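Local atomic coordinates of extracellular solute-binding protein, family 1 (Trichodesmium erythraeum IMS101, PDB entry 6G7N), a protein that binds ferric iron as the extracellular solute-binding component of an ABC transporter and probably hands it on for uptake into the cell. Residues Phe96-Arg101 with Glu253-Pro258; Asn269-Val274 with Gly287-Asp292. All coordinates share one frame; numbering follows the deposited sequence.

Contact 1: Phe96-Arg101 with Glu253-Pro258; sequences FGFSKR and EYLVSP. With DAL (D-alanine), chain C.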
ATOM      1  N   PHE A  96      -8.274   2.935   9.220  1.00  8.96           N
ATOM      2  CA  PHE A  96      -8.079   1.496   9.442  1.00  9.14           C
ATOM      3  C   PHE A  96      -7.685   0.843   8.136  1.00  9.08           C
ATOM      4  O   PHE A  96      -8.263   1.137   7.094  1.00 10.04           O
ATOM      5  CB  PHE A  96      -9.414   0.865   9.921  1.00  9.95           C
ATOM      6  CG  PHE A  96      -9.966   1.495  11.175  1.00  9.86           C
ATOM      7  CD1 PHE A  96     -10.749   2.657  11.090  1.00 10.77           C
ATOM      8  CD2 PHE A  96      -9.644   1.015  12.439  1.00 10.16           C
ATOM      9  CE1 PHE A  96     -11.204   3.293  12.229  1.00 11.50           C
ATOM     10  CE2 PHE A  96     -10.096   1.675  13.580  1.00 10.80           C
ATOM     11  CZ  PHE A  96     -10.863   2.801  13.461  1.00 11.59           C
ATOM     12  N   GLY A  97      -6.755  -0.115   8.206  1.00  8.99           N
ATOM     13  CA  GLY A  97      -6.456  -0.940   7.049  1.00  9.51           C
ATOM     14  C   GLY A  97      -7.424  -2.095   6.863  1.00  8.72           C
ATOM     15  O   GLY A  97      -7.784  -2.746   7.820  1.00  9.99           O
ATOM     16  N   PHE A  98      -7.761  -2.340   5.590  1.00  9.12           N
ATOM     17  CA  PHE A  98      -8.646  -3.437   5.216  1.00  9.62           C
ATOM     18  C   PHE A  98      -8.018  -4.446   4.268  1.00  9.68           C
ATOM     19  O   PHE A  98      -8.482  -5.582   4.215  1.00 10.87           O
ATOM     20  CB  PHE A  98      -9.970  -2.924   4.669  1.00 10.75           C
ATOM     21  CG  PHE A  98     -10.735  -2.121   5.700  1.00  9.82           C
ATOM     22  CD1 PHE A  98     -11.426  -2.748   6.718  1.00  9.95           C
ATOM     23  CD2 PHE A  98     -10.728  -0.744   5.686  1.00 11.37           C
ATOM     24  CE1 PHE A  98     -12.078  -2.013   7.693  1.00 10.59           C
ATOM     25  CE2 PHE A  98     -11.355  -0.001   6.677  1.00 11.96           C
ATOM     26  CZ  PHE A  98     -12.043  -0.636   7.670  1.00 11.61           C
ATOM     27  N   SER A  99      -6.953  -4.073   3.544  1.00  9.42           N
ATOM     28  CA  SER A  99      -6.091  -5.053   2.863  1.00  9.55           C
ATOM     29  C   SER A  99      -4.659  -4.547   2.984  1.00  9.43           C
ATOM     30  O   SER A  99      -4.435  -3.374   3.288  1.00  9.80           O
ATOM     31  CB  SER A  99      -6.511  -5.371   1.422  1.00 11.05           C
ATOM     32  OG  SER A  99      -6.343  -4.275   0.570  1.00 11.83           O
ATOM     33  N   LYS A 100      -3.718  -5.444   2.730  1.00  9.71           N
ATOM     34  CA  LYS A 100      -2.310  -5.207   2.962  1.00 10.42           C
ATOM     35  C   LYS A 100      -1.499  -5.522   1.715  1.00  9.84           C
ATOM     36  O   LYS A 100      -1.740  -6.509   1.021  1.00 10.47           O
ATOM     37  CB  LYS A 100      -1.847  -6.151   4.137  1.00 14.43           C
ATOM     38  CG  LYS A 100      -0.410  -6.248   4.503  1.00 14.84           C
ATOM     39  CD  LYS A 100      -0.342  -7.166   5.715  1.00 14.57           C
ATOM     40  CE  LYS A 100      -0.612  -8.659   5.536  1.00 14.60           C
ATOM     41  NZ  LYS A 100      -0.216  -9.404   6.758  1.00 14.27           N
ATOM     42  N   ARG A 101      -0.491  -4.681   1.476  1.00  9.67           N
ATOM     43  CA  ARG A 101       0.489  -4.863   0.402  1.00  9.46           C
ATOM     44  C   ARG A 101       1.879  -4.834   1.020  1.00  9.51           C
ATOM     45  O   ARG A 101       2.093  -4.293   2.079  1.00 10.72           O
ATOM     46  CB  ARG A 101       0.323  -3.814  -0.705  1.00 10.35           C
ATOM     47  CG  ARG A 101       0.446  -2.343  -0.258  1.00 10.34           C
ATOM     48  CD  ARG A 101      -0.866  -1.668   0.132  1.00 10.26           C
ATOM     49  NE  ARG A 101      -1.876  -1.650  -0.909  1.00 10.33           N
ATOM     50  CZ  ARG A 101      -1.822  -0.903  -2.023  1.00 10.50           C
ATOM     51  NH1 ARG A 101      -2.753  -1.046  -2.939  1.00 11.40           N
ATOM     52  NH2 ARG A 101      -0.833  -0.042  -2.238  1.00 11.19           N
ATOM     53  N   GLU A 253     -17.158  -2.233   9.748  1.00 10.75           N
ATOM     54  CA  GLU A 253     -17.194  -3.516  10.455  1.00 11.00           C
ATOM     55  C   GLU A 253     -17.452  -4.664   9.483  1.00 10.82           C
ATOM     56  O   GLU A 253     -16.854  -5.735   9.607  1.00 11.78           O
ATOM     57  CB  GLU A 253     -18.213  -3.483  11.566  1.00 11.52           C
ATOM     58  CG  GLU A 253     -17.785  -2.585  12.706  1.00 11.95           C
ATOM     59  CD  GLU A 253     -18.770  -2.479  13.862  1.00 14.75           C
ATOM     60  OE1 GLU A 253     -19.975  -2.733  13.672  1.00 20.71           O
ATOM     61  OE2 GLU A 253     -18.338  -2.056  14.964  1.00 16.19           O
ATOM     62  N   TYR A 254     -18.347  -4.467   8.513  1.00 10.62           N
ATOM     63  CA  TYR A 254     -18.582  -5.492   7.509  1.00 10.92           C
ATOM     64  C   TYR A 254     -17.304  -5.849   6.751  1.00 10.62           C
ATOM     65  O   TYR A 254     -17.056  -7.021   6.448  1.00 10.81           O
ATOM     66  CB  TYR A 254     -19.697  -5.019   6.564  1.00 11.59           C
ATOM     67  CG  TYR A 254     -19.767  -5.860   5.326  1.00 12.78           C
ATOM     68  CD1 TYR A 254     -20.258  -7.159   5.343  1.00 15.66           C
ATOM     69  CD2 TYR A 254     -19.226  -5.387   4.123  1.00 14.48           C
ATOM     70  CE1 TYR A 254     -20.234  -7.940   4.185  1.00 18.12           C
ATOM     71  CE2 TYR A 254     -19.192  -6.154   3.000  1.00 17.25           C
ATOM     72  CZ  TYR A 254     -19.680  -7.423   3.027  1.00 17.38           C
ATOM     73  OH  TYR A 254     -19.570  -8.207   1.891  1.00 22.37           O
ATOM     74  N   LEU A 255     -16.463  -4.849   6.470  1.00 10.40           N
ATOM     75  CA  LEU A 255     -15.240  -5.094   5.712  1.00 10.55           C
ATOM     76  C   LEU A 255     -14.252  -6.034   6.377  1.00  9.91           C
ATOM     77  O   LEU A 255     -13.400  -6.595   5.670  1.00 10.96           O
ATOM     78  CB  LEU A 255     -14.540  -3.789   5.353  1.00 11.04           C
ATOM     79  CG  LEU A 255     -15.246  -2.899   4.321  1.00 12.82           C
ATOM     80  CD1 LEU A 255     -14.439  -1.618   4.163  1.00 14.61           C
ATOM     81  CD2 LEU A 255     -15.404  -3.587   2.993  1.00 15.21           C
ATOM     82  N   VAL A 256     -14.328  -6.213   7.704  1.00  9.82           N
ATOM     83  CA  VAL A 256     -13.435  -7.158   8.372  1.00 10.48           C
ATOM     84  C   VAL A 256     -14.005  -8.563   8.462  1.00 10.71           C
ATOM     85  O   VAL A 256     -13.326  -9.461   8.962  1.00 12.28           O
ATOM     86  CB  VAL A 256     -12.916  -6.671   9.734  1.00 11.27           C
ATOM     87  CG1 VAL A 256     -12.234  -5.316   9.585  1.00 13.61           C
ATOM     88  CG2 VAL A 256     -14.000  -6.611  10.794  1.00 12.66           C
ATOM     89  N   SER A 257     -15.238  -8.773   7.995  1.00 10.90           N
ATOM     90  CA  SER A 257     -15.785 -10.119   7.974  1.00 12.15           C
ATOM     91  C   SER A 257     -14.955 -11.015   7.034  1.00 11.92           C
ATOM     92  O   SER A 257     -14.377 -10.533   6.059  1.00 12.09           O
ATOM     93  CB  SER A 257     -17.255 -10.112   7.556  1.00 12.96           C
ATOM     94  OG  SER A 257     -17.421  -9.746   6.187  1.00 13.58           O
ATOM     95  N   PRO A 258     -14.948 -12.339   7.260  1.00 13.26           N
ATOM     96  CA  PRO A 258     -14.138 -13.185   6.373  1.00 14.90           C
ATOM     97  C   PRO A 258     -14.524 -13.094   4.905  1.00 13.84           C
ATOM     98  O   PRO A 258     -13.656 -13.066   4.041  1.00 15.38           O
ATOM     99  CB  PRO A 258     -14.325 -14.575   6.958  1.00 17.23           C
ATOM    100  CG  PRO A 258     -14.522 -14.288   8.424  1.00 18.92           C
ATOM    101  CD  PRO A 258     -15.398 -13.070   8.452  1.00 15.50           C
TER
HETATM  102  N   DAL C 401      -2.463   1.846  -7.561  0.80 20.99           N
HETATM  103  CA  DAL C 401      -3.829   1.241  -7.409  0.80 22.85           C
HETATM  104  CB  DAL C 401      -4.894   2.327  -7.406  0.80 27.91           C
HETATM  105  C   DAL C 401      -3.950   0.351  -6.216  0.80 18.87           C
HETATM  106  O   DAL C 401      -2.892   0.110  -5.600  0.80 16.87           O
HETATM  107  OXT DAL C 401      -5.092  -0.093  -5.919  0.80 21.78           O
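In the solute-binding fold of this protein, the bulged strand that brings Arg101 to the ligand pocket is backed, through Phe98, by the end of the helix 245-255. The side chain of Phe98 leaves its backbone toward that helix, and CD1 of Leu255 sits over the middle of one ring face, 4.0 Å from the Phe98 ring centroid and only 7° off the ring normal, a clean CH-pi contact. Leu255 also touches nearer its backbone: its CB lies 3.6 Å from Phe98 CD1. The next residue takes the rim instead, Val256 CG1 approaching Phe98 CE1 to 3.8 Å near the ring plane. Face and edge of one phenyl are thus met by two consecutive residues. In Leu255, CG stands anti to the carbonyl carbon (chi1 -69°), which carries CD1 over the ring while CB is already beside it. Just beyond, Ser257 OG donates to Tyr254 O at 2.8 Å; this serine is the N-cap of the following helix 258-266.

Phe98 and Ser99 both face Ser234 in a classic beta bulge, where the chain turns a corner before running on to Arg101. The arginine's side chain, bent at chi2 and chi3, points NH1 at the D-alanine carboxylate: NH1 to DAL O is 2.9 Å, with a fairly straight N-H...O angle of 163°. Between the two segments themselves the contact is apolar, with Gln261 NE2 bonding Phe98 O and Leu255 O beside it; the arginine's charge is met by both Glu270 and the D-alanine carboxylate.

Contact 2: Asn269-Val274 with Gly287-Asp292; sequences NEYPVV and GSFKND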
ATOM      1  N   ASN A 269      -5.425  -8.425  -5.626  1.00 11.91           N
ATOM      2  CA  ASN A 269      -4.321  -9.323  -5.318  1.00 12.02           C
ATOM      3  C   ASN A 269      -3.497  -8.898  -4.114  1.00 11.31           C
ATOM      4  O   ASN A 269      -2.290  -9.108  -4.080  1.00 11.56           O
ATOM      5  CB  ASN A 269      -3.421  -9.537  -6.541  1.00 12.51           C
ATOM      6  CG  ASN A 269      -4.192 -10.038  -7.724  1.00 13.39           C
ATOM      7  OD1 ASN A 269      -4.809 -11.088  -7.667  1.00 15.65           O
ATOM      8  ND2 ASN A 269      -4.187  -9.265  -8.804  1.00 15.41           N
ATOM      9  N   GLU A 270      -4.185  -8.347  -3.108  1.00 10.87           N
ATOM     10  CA  GLU A 270      -3.612  -7.961  -1.823  1.00 10.75           C
ATOM     11  C   GLU A 270      -3.856  -9.068  -0.788  1.00 10.65           C
ATOM     12  O   GLU A 270      -4.629 -10.013  -1.028  1.00 12.28           O
ATOM     13  CB  GLU A 270      -4.157  -6.591  -1.376  1.00 11.24           C
ATOM     14  CG  GLU A 270      -3.641  -5.486  -2.262  1.00 11.35           C
ATOM     15  CD  GLU A 270      -4.094  -4.093  -1.856  1.00 11.48           C
ATOM     16  OE1 GLU A 270      -3.981  -3.730  -0.644  1.00 11.80           O
ATOM     17  OE2 GLU A 270      -4.531  -3.319  -2.745  1.00 13.15           O
ATOM     18  N   TYR A 271      -3.178  -8.937   0.347  1.00 10.53           N
ATOM     19  CA  TYR A 271      -3.381  -9.843   1.470  1.00 10.73           C
ATOM     20  C   TYR A 271      -4.510  -9.321   2.342  1.00 10.34           C
ATOM     21  O   TYR A 271      -4.668  -8.116   2.514  1.00 10.90           O
ATOM     22  CB  TYR A 271      -2.101  -9.923   2.313  1.00 10.88           C
ATOM     23  CG  TYR A 271      -0.886 -10.462   1.589  1.00 11.05           C
ATOM     24  CD1 TYR A 271      -0.639 -11.830   1.552  1.00 12.21           C
ATOM     25  CD2 TYR A 271       0.005  -9.636   0.922  1.00 11.62           C
ATOM     26  CE1 TYR A 271       0.453 -12.351   0.861  1.00 13.01           C
ATOM     27  CE2 TYR A 271       1.109 -10.157   0.220  1.00 12.03           C
ATOM     28  CZ  TYR A 271       1.318 -11.509   0.195  1.00 13.01           C
ATOM     29  OH  TYR A 271       2.416 -11.993  -0.519  1.00 14.58           O
ATOM     30  N   PRO A 272      -5.259 -10.216   2.996  1.00 10.46           N
ATOM     31  CA  PRO A 272      -6.184  -9.779   4.042  1.00  9.99           C
ATOM     32  C   PRO A 272      -5.442  -9.185   5.201  1.00  9.32           C
ATOM     33  O   PRO A 272      -4.268  -9.490   5.426  1.00 11.07           O
ATOM     34  CB  PRO A 272      -6.877 -11.084   4.503  1.00 11.05           C
ATOM     35  CG  PRO A 272      -6.570 -12.061   3.427  1.00 13.14           C
ATOM     36  CD  PRO A 272      -5.239 -11.686   2.892  1.00 11.91           C
ATOM     37  N   VAL A 273      -6.112  -8.311   5.974  1.00  9.45           N
ATOM     38  CA  VAL A 273      -5.566  -7.885   7.264  1.00  9.57           C
ATOM     39  C   VAL A 273      -5.985  -8.800   8.417  1.00  9.57           C
ATOM     40  O   VAL A 273      -5.305  -8.816   9.445  1.00 10.92           O
ATOM     41  CB  VAL A 273      -5.885  -6.416   7.614  1.00 10.02           C
ATOM     42  CG1 VAL A 273      -5.380  -5.488   6.534  1.00 10.45           C
ATOM     43  CG2 VAL A 273      -7.358  -6.206   7.896  1.00 10.67           C
ATOM     44  N   VAL A 274      -7.095  -9.538   8.253  1.00  9.71           N
ATOM     45  CA  VAL A 274      -7.657 -10.306   9.358  1.00 10.19           C
ATOM     46  C   VAL A 274      -7.025 -11.685   9.445  1.00 10.70           C
ATOM     47  O   VAL A 274      -6.977 -12.431   8.470  1.00 11.54           O
ATOM     48  CB  VAL A 274      -9.178 -10.373   9.235  1.00 10.07           C
ATOM     49  CG1 VAL A 274      -9.778 -11.262  10.324  1.00 11.67           C
ATOM     50  CG2 VAL A 274      -9.810  -8.997   9.268  1.00 10.33           C
ATOM     51  N   GLY A 287       4.749 -17.681  -0.471  1.00 20.48           N
ATOM     52  CA  GLY A 287       4.914 -18.065   0.936  1.00 20.50           C
ATOM     53  C   GLY A 287       4.607 -16.934   1.888  1.00 18.34           C
ATOM     54  O   GLY A 287       4.479 -15.787   1.496  1.00 19.34           O
ATOM     55  N   SER A 288       4.476 -17.286   3.155  0.60 17.95           N
ATOM     56  CA  SER A 288       4.268 -16.292   4.195  0.60 18.06           C
ATOM     57  C   SER A 288       5.599 -15.613   4.518  0.60 15.85           C
ATOM     58  O   SER A 288       6.691 -16.054   4.135  0.60 17.94           O
ATOM     59  CB  SER A 288       3.676 -16.915   5.441  0.60 22.48           C
ATOM     60  OG  SER A 288       4.536 -17.913   5.907  0.60 24.63           O
ATOM     61  N   PHE A 289       5.499 -14.490   5.210  1.00 12.96           N
ATOM     62  CA  PHE A 289       6.667 -13.694   5.506  1.00 12.65           C
ATOM     63  C   PHE A 289       6.416 -12.850   6.744  1.00 11.50           C
ATOM     64  O   PHE A 289       5.279 -12.447   7.042  1.00 12.65           O
ATOM     65  CB  PHE A 289       7.076 -12.787   4.315  1.00 12.87           C
ATOM     66  CG  PHE A 289       6.025 -11.818   3.876  1.00 12.28           C
ATOM     67  CD1 PHE A 289       5.042 -12.209   2.996  1.00 13.24           C
ATOM     68  CD2 PHE A 289       6.024 -10.496   4.335  1.00 11.92           C
ATOM     69  CE1 PHE A 289       4.073 -11.329   2.590  1.00 14.04           C
ATOM     70  CE2 PHE A 289       5.067  -9.600   3.913  1.00 14.30           C
ATOM     71  CZ  PHE A 289       4.086 -10.016   3.028  1.00 14.51           C
ATOM     72  N   LYS A 290       7.494 -12.584   7.468  1.00 11.31           N
ATOM     73  CA  LYS A 290       7.439 -11.740   8.649  1.00 10.82           C
ATOM     74  C   LYS A 290       7.163 -10.294   8.260  1.00 10.73           C
ATOM     75  O   LYS A 290       7.849  -9.730   7.418  1.00 11.27           O
ATOM     76  CB  LYS A 290       8.765 -11.777   9.398  1.00 12.25           C
ATOM     77  CG  LYS A 290       8.747 -11.005  10.685  1.00 12.77           C
ATOM     78  CD  LYS A 290      10.083 -11.053  11.391  1.00 13.63           C
ATOM     79  CE  LYS A 290      10.023 -10.248  12.671  1.00 14.12           C
ATOM     80  NZ  LYS A 290      11.244 -10.445  13.475  1.00 15.94           N
ATOM     81  N   ASN A 291       6.128  -9.731   8.879  1.00 11.04           N
ATOM     82  CA  ASN A 291       5.753  -8.338   8.699  1.00 10.57           C
ATOM     83  C   ASN A 291       6.419  -7.492   9.804  1.00 10.38           C
ATOM     84  O   ASN A 291       6.342  -7.850  10.975  1.00 12.88           O
ATOM     85  CB  ASN A 291       4.238  -8.124   8.901  1.00 11.22           C
ATOM     86  CG  ASN A 291       3.321  -8.753   7.849  1.00 10.90           C
ATOM     87  OD1 ASN A 291       2.208  -8.242   7.675  1.00 11.56           O
ATOM     88  ND2 ASN A 291       3.706  -9.854   7.185  1.00 12.14           N
ATOM     89  N   ASP A 292       6.972  -6.335   9.435  1.00 10.21           N
ATOM     90  CA  ASP A 292       7.388  -5.361  10.447  1.00 10.33           C
ATOM     91  C   ASP A 292       6.177  -4.950  11.303  1.00 10.40           C
ATOM     92  O   ASP A 292       5.074  -4.803  10.777  1.00 12.51           O
ATOM     93  CB  ASP A 292       8.037  -4.196   9.688  1.00 11.48           C
ATOM     94  CG  ASP A 292       8.803  -3.206  10.549  1.00 11.14           C
ATOM     95  OD1 ASP A 292       8.468  -2.980  11.736  1.00 11.75           O
ATOM     96  OD2 ASP A 292       9.763  -2.626   9.996  1.00 13.18           O
TER
HETATM   97  O   HOH W   1       2.692 -14.677  -0.267  1.00 18.02           O
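Tyr271 and Phe289 meet as a T-shaped aromatic pair, the edge of the phenylalanine turned to the face of the tyrosine. Their centroids are 5.5 Å apart and the planes stand at 73°. The close packing is concentrated at one carbon, Phe289 CE1, which lies 3.7 Å from Tyr271 CZ and 3.6 Å from Tyr271 OH; CZ of Phe289 follows at 4.1 Å from Tyr271 CE2. The two side chains reach out from opposite directions, Phe289 with its CG between backbone N and carbonyl carbon (chi1 59°), which swings the ring in toward the tyrosine.

Past the phenol the contact is looser and wet. A water bridges the two segments, accepting from Tyr271 OH at 2.7 Å and donating to Gly287 O at 2.7 Å, so the phenolic proton is spent on the water. With an alanine at Tyr271, the Phe289 edge is likely to lose the face it packs on, and the water its phenol donor. On the loop itself, Asn291 ND2 makes just a weak bond to Phe289 O, at an N-H...O angle of 127°. Tyr271 is buried, whereas Phe289 is partly exposed and Lys290 beside it is exposed.

Backbone bonds tie Tyr271 to Lys100, and Lys290 and Asp292 to Thr229. The T-shaped pair and its bridging water thus join the irregular loop 287-292 to the short, weakly bonded strand 271-272, which pairs antiparallel with 96-108 in the mixed sheet of the solute-binding fold.

The two contacts lie about 12 Å apart, centre to centre, and meet along neighbouring strands of one sheet, 96-108 and 271-272, paired through the Lys100-Tyr271 backbone bonding. Two side-chain hydrogen bonds connect them: Ser99 OG to Glu270 OE1 at 2.7 Å, and Lys100 NZ to Asn291 OD1 at 2.8 Å. Glu270 carries the link to the pocket, since its other oxygen, OE2, pairs with Arg101; it probably helps position that guanidinium from the second shell. The apolar parts of both contacts stand back from the pocket: the Phe98 side chain is about 12 Å from the bound D-glutamate and the Tyr271 side chain about 12 Å from the D-alanine. Iron itself is bound by Tyr141, Tyr197 and Tyr198, and Tyr197 touches both Asn269 and Glu270.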